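Local coordinates for LacI family sugar-binding transcriptional regulator (Enterococcus faecalis V583, PDB 4RK0), which binds ribose and probably acts as a sugar-responsive, DNA-binding transcriptional repressor of the LacI family, at residues 79-93 with 96-108. Sequence-based numbering, arbitrary orientation.
Sequences INETLRAKKIPFIVL and KKAEGFSDAVLTD
Two backbone bonds stitch strand 90-93 to strand 103-107: Val92 N gives its hydrogen to Asp103 O at 3.3 Å, and Val92 O receives Val105 N at 3.1 Å. Ala104 CA lies close to that same Val92 carbonyl, a CA-H...O contact. Asp103 O is gripped twice, since Ser102 OG donates to it from the face opposite Val92 N. Apolar packing follows the parallel pairing, and beta-branched Val92 and Ile91 suit the extended strand. On one side of the sheet Val92 CG2 meets Ala104 CB (3.6 Å) and the methyl of Ala98, small residues that suit so close an approach, while the aliphatic CG of Lys96 lies against Val92 CB. The bend of that lysine at chi2 (62°) brings Lys96 CE tip to tip with Ile79 CD1, and NZ is hydrogen-bonded to Asn76 OD1 and Ile74 O. On the other side Ile91 CD1 spans Asp103 CB and Val105 CG2, and Val105 continues onto helix 233-249. These are neighbouring parallel strands in the sheet of one lobe of the periplasmic-binding-protein-like fold, with the side chain of Leu93 about 8 Å from the bound ribose. Polar contacts gather at the far end, where Arg84, long and rich in N-H donors, reaches three acceptors from helix 76-86. Arg84 NH1 forms a salt bridge with Glu99 OE1 (2.7 Å), which lies in the guanidinium plane but is met from above the carboxylate plane, the planes 86° apart; NH1 also reaches Asn80 OD1. Arg84 NH2 donates to Phe101 O at 2.6 Å. Glu99 and Phe101 are poorly ordered, so these positions are less certain. Phe90 CZ lies over the centre of one guanidinium face, and Phe90 CE2 touches Ser102 CB (3.5 Å). A water joins Phe90 O to Asp103 OD2, a carboxylate also held by Arg247 and Glu256 N.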
ATOM      1  N   ILE A  79      -7.164  25.232 -10.683  1.00 37.28           N
ATOM      2  CA  ILE A  79      -7.530  24.447 -11.848  1.00 47.68           C
ATOM      3  C   ILE A  79      -7.928  25.374 -13.019  1.00 53.22           C
ATOM      4  O   ILE A  79      -7.474  25.203 -14.160  1.00 48.39           O
ATOM      5  CB  ILE A  79      -8.647  23.447 -11.481  1.00 40.34           C
ATOM      6  CG1 ILE A  79      -8.025  22.261 -10.724  1.00 36.56           C
ATOM      7  CG2 ILE A  79      -9.389  22.966 -12.719  1.00 47.36           C
ATOM      8  CD1 ILE A  79      -9.041  21.336 -10.082  1.00 39.86           C
ATOM      9  N   ASN A  80      -8.750  26.366 -12.712  1.00 49.36           N
ATOM     10  CA  ASN A  80      -9.168  27.359 -13.701  1.00 55.32           C
ATOM     11  C   ASN A  80      -8.008  28.114 -14.348  1.00 49.23           C
ATOM     12  O   ASN A  80      -7.956  28.230 -15.571  1.00 59.69           O
ATOM     13  CB  ASN A  80     -10.145  28.342 -13.064  1.00 53.21           C
ATOM     14  CG  ASN A  80     -11.396  27.661 -12.541  1.00 64.96           C
ATOM     15  OD1 ASN A  80     -11.621  26.462 -12.760  1.00 62.53           O
ATOM     16  ND2 ASN A  80     -12.210  28.418 -11.829  1.00 63.79           N
ATOM     17  N   GLU A  81      -7.066  28.587 -13.543  1.00 45.08           N
ATOM     18  CA  GLU A  81      -5.944  29.366 -14.048  1.00 53.32           C
ATOM     19  C   GLU A  81      -4.842  28.561 -14.751  1.00 52.66           C
ATOM     20  O   GLU A  81      -4.036  29.132 -15.486  1.00 52.73           O
ATOM     21  CB  GLU A  81      -5.359  30.244 -12.929  1.00 56.93           C
ATOM     22  CG  GLU A  81      -4.485  29.527 -11.913  1.00 77.70           C
ATOM     23  CD  GLU A  81      -4.176  30.372 -10.682  1.00146.28           C
ATOM     24  OE1 GLU A  81      -4.851  31.405 -10.461  1.00 81.38           O
ATOM     25  OE2 GLU A  81      -3.253  29.995  -9.926  1.00 84.32           O
ATOM     26  N   THR A  82      -4.796  27.244 -14.541  1.00 40.60           N
ATOM     27  CA  THR A  82      -3.764  26.422 -15.145  1.00 43.82           C
ATOM     28  C   THR A  82      -4.346  25.526 -16.234  1.00 67.35           C
ATOM     29  O   THR A  82      -4.012  25.669 -17.409  1.00 58.06           O
ATOM     30  CB  THR A  82      -3.064  25.552 -14.081  1.00 63.86           C
ATOM     31  OG1 THR A  82      -4.050  24.792 -13.371  1.00 37.04           O
ATOM     32  CG2 THR A  82      -2.301  26.419 -13.083  1.00 55.73           C
ATOM     33  N   LEU A  83      -5.221  24.607 -15.841  1.00 46.77           N
ATOM     34  CA  LEU A  83      -5.672  23.570 -16.748  1.00 37.62           C
ATOM     35  C   LEU A  83      -6.806  24.036 -17.676  1.00 35.41           C
ATOM     36  O   LEU A  83      -6.776  23.729 -18.859  1.00 39.17           O
ATOM     37  CB  LEU A  83      -6.128  22.333 -15.962  1.00 46.80           C
ATOM     38  CG  LEU A  83      -5.168  21.732 -14.926  1.00 35.45           C
ATOM     39  CD1 LEU A  83      -5.785  20.438 -14.406  1.00 39.28           C
ATOM     40  CD2 LEU A  83      -3.787  21.450 -15.507  1.00 32.29           C
ATOM     41  N   ARG A  84      -7.838  24.698 -17.156  1.00 41.45           N
ATOM     42  CA  ARG A  84      -8.908  25.176 -18.050  1.00 56.86           C
ATOM     43  C   ARG A  84      -8.372  26.260 -18.977  1.00 44.81           C
ATOM     44  O   ARG A  84      -8.738  26.301 -20.143  1.00 56.58           O
ATOM     45  CB  ARG A  84     -10.127  25.708 -17.300  1.00 47.35           C
ATOM     46  CG  ARG A  84     -11.161  24.656 -16.943  1.00 57.81           C
ATOM     47  CD  ARG A  84     -12.105  25.187 -15.878  1.00 40.12           C
ATOM     48  NE  ARG A  84     -13.180  24.254 -15.547  1.00 56.27           N
ATOM     49  CZ  ARG A  84     -13.482  23.832 -14.319  1.00 66.75           C
ATOM     50  NH1 ARG A  84     -12.812  24.270 -13.248  1.00 66.36           N
ATOM     51  NH2 ARG A  84     -14.485  22.976 -14.157  1.00 69.41           N
ATOM     52  N   ALA A  85      -7.502  27.116 -18.455  1.00 50.97           N
ATOM     53  CA  ALA A  85      -6.883  28.163 -19.255  1.00 73.43           C
ATOM     54  C   ALA A  85      -5.975  27.593 -20.344  1.00 84.28           C
ATOM     55  O   ALA A  85      -5.819  28.198 -21.397  1.00 47.70           O
ATOM     56  CB  ALA A  85      -6.098  29.108 -18.366  1.00 60.36           C
ATOM     57  N   LYS A  86      -5.375  26.433 -20.108  1.00 36.11           N
ATOM     58  CA  LYS A  86      -4.444  25.852 -21.100  1.00 51.85           C
ATOM     59  C   LYS A  86      -5.099  24.732 -21.915  1.00 33.57           C
ATOM     60  O   LYS A  86      -4.464  24.138 -22.785  1.00 42.97           O
ATOM     61  CB  LYS A  86      -3.165  25.349 -20.423  1.00 42.96           C
ATOM     62  CG  LYS A  86      -2.284  26.450 -19.845  1.00 53.86           C
ATOM     63  CD  LYS A  86      -1.304  25.926 -18.798  1.00 91.09           C
ATOM     64  CE  LYS A  86      -0.268  24.979 -19.376  1.00 93.11           C
ATOM     65  NZ  LYS A  86       0.569  24.397 -18.292  1.00 78.05           N
ATOM     66  N   LYS A  87      -6.379  24.470 -21.622  1.00 30.75           N
ATOM     67  CA  LYS A  87      -7.144  23.372 -22.247  1.00 46.38           C
ATOM     68  C   LYS A  87      -6.527  21.999 -21.943  1.00 49.81           C
ATOM     69  O   LYS A  87      -6.479  21.116 -22.818  1.00 37.66           O
ATOM     70  CB  LYS A  87      -7.247  23.549 -23.776  1.00 46.79           C
ATOM     71  CG  LYS A  87      -7.533  24.958 -24.280  1.00 78.68           C
ATOM     72  CD  LYS A  87      -9.010  25.283 -24.301  1.00 72.92           C
ATOM     73  CE  LYS A  87      -9.259  26.461 -25.226  1.00113.70           C
ATOM     74  NZ  LYS A  87     -10.602  27.061 -25.022  1.00152.97           N
ATOM     75  N   ILE A  88      -6.038  21.811 -20.718  1.00 37.69           N
ATOM     76  CA  ILE A  88      -5.461  20.515 -20.361  1.00 37.43           C
ATOM     77  C   ILE A  88      -6.574  19.770 -19.667  1.00 31.67           C
ATOM     78  O   ILE A  88      -7.118  20.236 -18.683  1.00 39.73           O
ATOM     79  CB  ILE A  88      -4.194  20.574 -19.499  1.00 50.72           C
ATOM     80  CG1 ILE A  88      -3.090  21.308 -20.256  1.00 55.37           C
ATOM     81  CG2 ILE A  88      -3.717  19.158 -19.196  1.00 41.18           C
ATOM     82  CD1 ILE A  88      -1.734  21.273 -19.586  1.00 42.91           C
ATOM     83  N   PRO A  89      -6.963  18.633 -20.236  1.00 32.66           N
ATOM     84  CA  PRO A  89      -8.088  17.908 -19.683  1.00 35.42           C
ATOM     85  C   PRO A  89      -7.734  17.274 -18.326  1.00 25.60           C
ATOM     86  O   PRO A  89      -6.568  16.976 -18.065  1.00 32.58           O
ATOM     87  CB  PRO A  89      -8.350  16.834 -20.736  1.00 39.65           C
ATOM     88  CG  PRO A  89      -7.021  16.593 -21.349  1.00 46.42           C
ATOM     89  CD  PRO A  89      -6.352  17.927 -21.371  1.00 41.31           C
ATOM     90  N   PHE A  90      -8.740  17.161 -17.492  1.00 27.11           N
ATOM     91  CA  PHE A  90      -8.617  16.540 -16.183  1.00 37.92           C
ATOM     92  C   PHE A  90      -9.917  15.883 -15.724  1.00 40.24           C
ATOM     93  O   PHE A  90     -10.978  16.040 -16.316  1.00 36.72           O
ATOM     94  CB  PHE A  90      -8.178  17.584 -15.156  1.00 30.61           C
ATOM     95  CG  PHE A  90      -9.236  18.623 -14.854  1.00 39.25           C
ATOM     96  CD1 PHE A  90      -9.356  19.764 -15.623  1.00 40.99           C
ATOM     97  CD2 PHE A  90     -10.123  18.435 -13.824  1.00 39.13           C
ATOM     98  CE1 PHE A  90     -10.350  20.699 -15.352  1.00 29.33           C
ATOM     99  CE2 PHE A  90     -11.108  19.358 -13.542  1.00 39.69           C
ATOM    100  CZ  PHE A  90     -11.231  20.503 -14.315  1.00 41.20           C
ATOM    101  N   ILE A  91      -9.812  15.113 -14.645  1.00 29.36           N
ATOM    102  CA  ILE A  91     -10.936  14.429 -14.070  1.00 21.88           C
ATOM    103  C   ILE A  91     -10.697  14.376 -12.549  1.00 23.02           C
ATOM    104  O   ILE A  91      -9.564  14.283 -12.121  1.00 28.40           O
ATOM    105  CB  ILE A  91     -11.108  13.012 -14.690  1.00 31.14           C
ATOM    106  CG1 ILE A  91     -12.374  12.337 -14.178  1.00 32.10           C
ATOM    107  CG2 ILE A  91      -9.863  12.152 -14.475  1.00 27.40           C
ATOM    108  CD1 ILE A  91     -12.859  11.248 -15.132  1.00 32.18           C
ATOM    109  N   VAL A  92     -11.773  14.539 -11.800  1.00 27.35           N
ATOM    110  CA  VAL A  92     -11.744  14.565 -10.336  1.00 34.53           C
ATOM    111  C   VAL A  92     -12.512  13.380  -9.729  1.00 36.39           C
ATOM    112  O   VAL A  92     -13.415  12.787 -10.321  1.00 31.60           O
ATOM    113  CB  VAL A  92     -12.287  15.898  -9.742  1.00 37.30           C
ATOM    114  CG1 VAL A  92     -11.625  17.100 -10.403  1.00 32.82           C
ATOM    115  CG2 VAL A  92     -13.806  15.998  -9.771  1.00 34.89           C
ATOM    116  N   LEU A  93     -12.127  13.029  -8.520  1.00 26.47           N
ATOM    117  CA  LEU A  93     -12.739  11.958  -7.830  1.00 31.46           C
ATOM    118  C   LEU A  93     -12.310  12.025  -6.379  1.00 32.85           C
ATOM    119  O   LEU A  93     -11.420  12.802  -5.986  1.00 27.27           O
ATOM    120  CB  LEU A  93     -12.304  10.605  -8.413  1.00 27.49           C
ATOM    121  CG  LEU A  93     -10.853  10.202  -8.229  1.00 28.75           C
ATOM    122  CD1 LEU A  93     -10.714   8.672  -8.401  1.00 33.27           C
ATOM    123  CD2 LEU A  93      -9.902  10.960  -9.120  1.00 28.85           C
ATOM    124  N   LYS A  96     -11.340  15.026  -3.883  1.00 28.83           N
ATOM    125  CA  LYS A  96     -11.539  16.253  -4.687  1.00 27.44           C
ATOM    126  C   LYS A  96     -12.985  16.411  -5.106  1.00 32.34           C
ATOM    127  O   LYS A  96     -13.499  15.626  -5.905  1.00 35.33           O
ATOM    128  CB  LYS A  96     -10.675  16.251  -5.946  1.00 22.14           C
ATOM    129  CG  LYS A  96     -10.882  17.443  -6.887  1.00 28.90           C
ATOM    130  CD  LYS A  96     -10.518  18.778  -6.200  1.00 30.67           C
ATOM    131  CE  LYS A  96     -11.087  19.993  -6.942  1.00 47.72           C
ATOM    132  NZ  LYS A  96     -11.081  21.236  -6.113  1.00 52.38           N
ATOM    133  N   LYS A  97     -13.630  17.440  -4.569  1.00 29.08           N
ATOM    134  CA  LYS A  97     -15.004  17.748  -4.846  1.00 33.70           C
ATOM    135  C   LYS A  97     -15.182  18.338  -6.266  1.00 40.22           C
ATOM    136  O   LYS A  97     -14.392  19.162  -6.699  1.00 36.94           O
ATOM    137  CB  LYS A  97     -15.522  18.718  -3.776  1.00 52.42           C
ATOM    138  CG  LYS A  97     -16.850  19.393  -4.061  1.00 71.93           C
ATOM    139  CD  LYS A  97     -18.001  18.411  -4.142  1.00 55.16           C
ATOM    140  CE  LYS A  97     -19.321  19.167  -4.160  1.00 85.01           C
ATOM    141  NZ  LYS A  97     -20.216  18.658  -5.230  1.00 72.65           N
ATOM    142  N   ALA A  98     -16.195  17.858  -6.986  1.00 35.72           N
ATOM    143  CA  ALA A  98     -16.481  18.326  -8.333  1.00 50.96           C
ATOM    144  C   ALA A  98     -17.326  19.590  -8.261  1.00 43.32           C
ATOM    145  O   ALA A  98     -18.318  19.645  -7.533  1.00 49.35           O
ATOM    146  CB  ALA A  98     -17.223  17.255  -9.121  1.00 46.31           C
ATOM    147  N   GLU A  99     -16.946  20.586  -9.045  1.00 55.91           N
ATOM    148  CA  GLU A  99     -17.794  21.767  -9.227  1.00 91.31           C
ATOM    149  C   GLU A  99     -18.980  21.456 -10.169  1.00159.53           C
ATOM    150  O   GLU A  99     -20.097  21.944  -9.962  1.00 59.83           O
ATOM    151  CB  GLU A  99     -16.983  22.991  -9.696  1.00 81.08           C
ATOM    152  CG  GLU A  99     -15.796  22.705 -10.611  1.00109.80           C
ATOM    153  CD  GLU A  99     -14.836  23.871 -10.695  1.00107.83           C
ATOM    154  OE1 GLU A  99     -13.614  23.625 -10.765  1.00114.35           O
ATOM    155  OE2 GLU A  99     -15.295  25.031 -10.683  1.00105.16           O
ATOM    156  N   GLY A 100     -18.753  20.616 -11.176  1.00 59.06           N
ATOM    157  CA  GLY A 100     -19.808  20.266 -12.136  1.00101.08           C
ATOM    158  C   GLY A 100     -19.551  20.708 -13.569  1.00122.08           C
ATOM    159  O   GLY A 100     -20.376  20.451 -14.450  1.00 59.51           O
ATOM    160  N   PHE A 101     -18.426  21.387 -13.804  1.00 56.82           N
ATOM    161  CA  PHE A 101     -17.936  21.648 -15.168  1.00 58.10           C
ATOM    162  C   PHE A 101     -16.642  20.872 -15.424  1.00 37.69           C
ATOM    163  O   PHE A 101     -15.623  21.406 -15.846  1.00 40.99           O
ATOM    164  CB  PHE A 101     -17.771  23.149 -15.391  1.00 58.76           C
ATOM    165  CG  PHE A 101     -19.081  23.859 -15.604  1.00165.66           C
ATOM    166  CD1 PHE A 101     -19.909  24.156 -14.524  1.00123.81           C
ATOM    167  CD2 PHE A 101     -19.507  24.192 -16.887  1.00115.80           C
ATOM    168  CE1 PHE A 101     -21.124  24.792 -14.717  1.00 88.01           C
ATOM    169  CE2 PHE A 101     -20.722  24.831 -17.085  1.00101.62           C
ATOM    170  CZ  PHE A 101     -21.531  25.130 -16.000  1.00109.80           C
ATOM    171  N   SER A 102     -16.696  19.592 -15.108  1.00 44.30           N
ATOM    172  CA  SER A 102     -15.608  18.708 -15.396  1.00 38.50           C
ATOM    173  C   SER A 102     -16.141  17.293 -15.363  1.00 28.30           C
ATOM    174  O   SER A 102     -17.282  17.026 -14.968  1.00 35.16           O
ATOM    175  CB  SER A 102     -14.460  18.870 -14.398  1.00 83.16           C
ATOM    176  OG  SER A 102     -14.813  18.369 -13.130  1.00 48.60           O
ATOM    177  N   ASP A 103     -15.280  16.401 -15.801  1.00 37.18           N
ATOM    178  CA  ASP A 103     -15.505  15.015 -15.591  1.00 28.49           C
ATOM    179  C   ASP A 103     -15.256  14.695 -14.115  1.00 41.87           C
ATOM    180  O   ASP A 103     -14.448  15.357 -13.460  1.00 34.60           O
ATOM    181  CB  ASP A 103     -14.526  14.196 -16.453  1.00 35.60           C
ATOM    182  CG  ASP A 103     -14.843  14.285 -17.931  1.00 50.89           C
ATOM    183  OD1 ASP A 103     -15.982  14.640 -18.273  1.00 42.95           O
ATOM    184  OD2 ASP A 103     -13.951  13.986 -18.745  1.00 43.28           O
ATOM    185  N   ALA A 104     -15.948  13.676 -13.629  1.00 35.43           N
ATOM    186  CA  ALA A 104     -15.784  13.158 -12.257  1.00 37.75           C
ATOM    187  C   ALA A 104     -16.311  11.733 -12.134  1.00 51.50           C
ATOM    188  O   ALA A 104     -17.316  11.361 -12.743  1.00 35.46           O
ATOM    189  CB  ALA A 104     -16.502  14.053 -11.251  1.00 34.16           C
ATOM    190  N   VAL A 105     -15.646  10.923 -11.326  1.00 28.26           N
ATOM    191  CA  VAL A 105     -16.195   9.593 -11.011  1.00 27.92           C
ATOM    192  C   VAL A 105     -16.293   9.467  -9.500  1.00 32.22           C
ATOM    193  O   VAL A 105     -15.271   9.502  -8.835  1.00 30.90           O
ATOM    194  CB  VAL A 105     -15.293   8.478 -11.531  1.00 27.11           C
ATOM    195  CG1 VAL A 105     -16.044   7.150 -11.420  1.00 26.98           C
ATOM    196  CG2 VAL A 105     -14.890   8.764 -12.971  1.00 35.03           C
ATOM    197  N   LEU A 106     -17.511   9.352  -8.981  1.00 26.55           N
ATOM    198  CA  LEU A 106     -17.749   9.238  -7.560  1.00 37.29           C
ATOM    199  C   LEU A 106     -18.071   7.796  -7.208  1.00 39.04           C
ATOM    200  O   LEU A 106     -18.345   6.973  -8.089  1.00 29.94           O
ATOM    201  CB  LEU A 106     -18.924  10.122  -7.167  1.00 33.99           C
ATOM    202  CG  LEU A 106     -18.618  11.639  -7.222  1.00 37.43           C
ATOM    203  CD1 LEU A 106     -18.603  12.162  -8.648  1.00 40.78           C
ATOM    204  CD2 LEU A 106     -19.598  12.404  -6.350  1.00 49.34           C
ATOM    205  N   THR A 107     -18.024   7.470  -5.920  1.00 23.35           N
ATOM    206  CA  THR A 107     -18.672   6.286  -5.459  1.00 31.32           C
ATOM    207  C   THR A 107     -19.743   6.742  -4.493  1.00 29.65           C
ATOM    208  O   THR A 107     -19.743   7.902  -4.032  1.00 34.28           O
ATOM    209  CB  THR A 107     -17.708   5.279  -4.815  1.00 32.29           C
ATOM    210  OG1 THR A 107     -17.228   5.816  -3.584  1.00 35.50           O
ATOM    211  CG2 THR A 107     -16.548   4.990  -5.720  1.00 33.17           C
ATOM    212  N   ASP A 108     -20.666   5.847  -4.180  1.00 30.58           N
ATOM    213  CA  ASP A 108     -21.856   6.265  -3.489  1.00 29.23           C
ATOM    214  C   ASP A 108     -21.699   6.321  -1.966  1.00 30.75           C
ATOM    215  O   ASP A 108     -22.231   5.492  -1.257  1.00 28.18           O
ATOM    216  CB  ASP A 108     -23.028   5.369  -3.869  1.00 29.78           C
ATOM    217  CG  ASP A 108     -24.377   6.017  -3.552  1.00 40.38           C
ATOM    218  OD1 ASP A 108     -24.468   6.962  -2.707  1.00 33.84           O
ATOM    219  OD2 ASP A 108     -25.359   5.564  -4.158  1.00 51.23           O
TER
HETATM  220  O   HOH W   1     -11.503  13.995 -18.298  1.00 37.37           O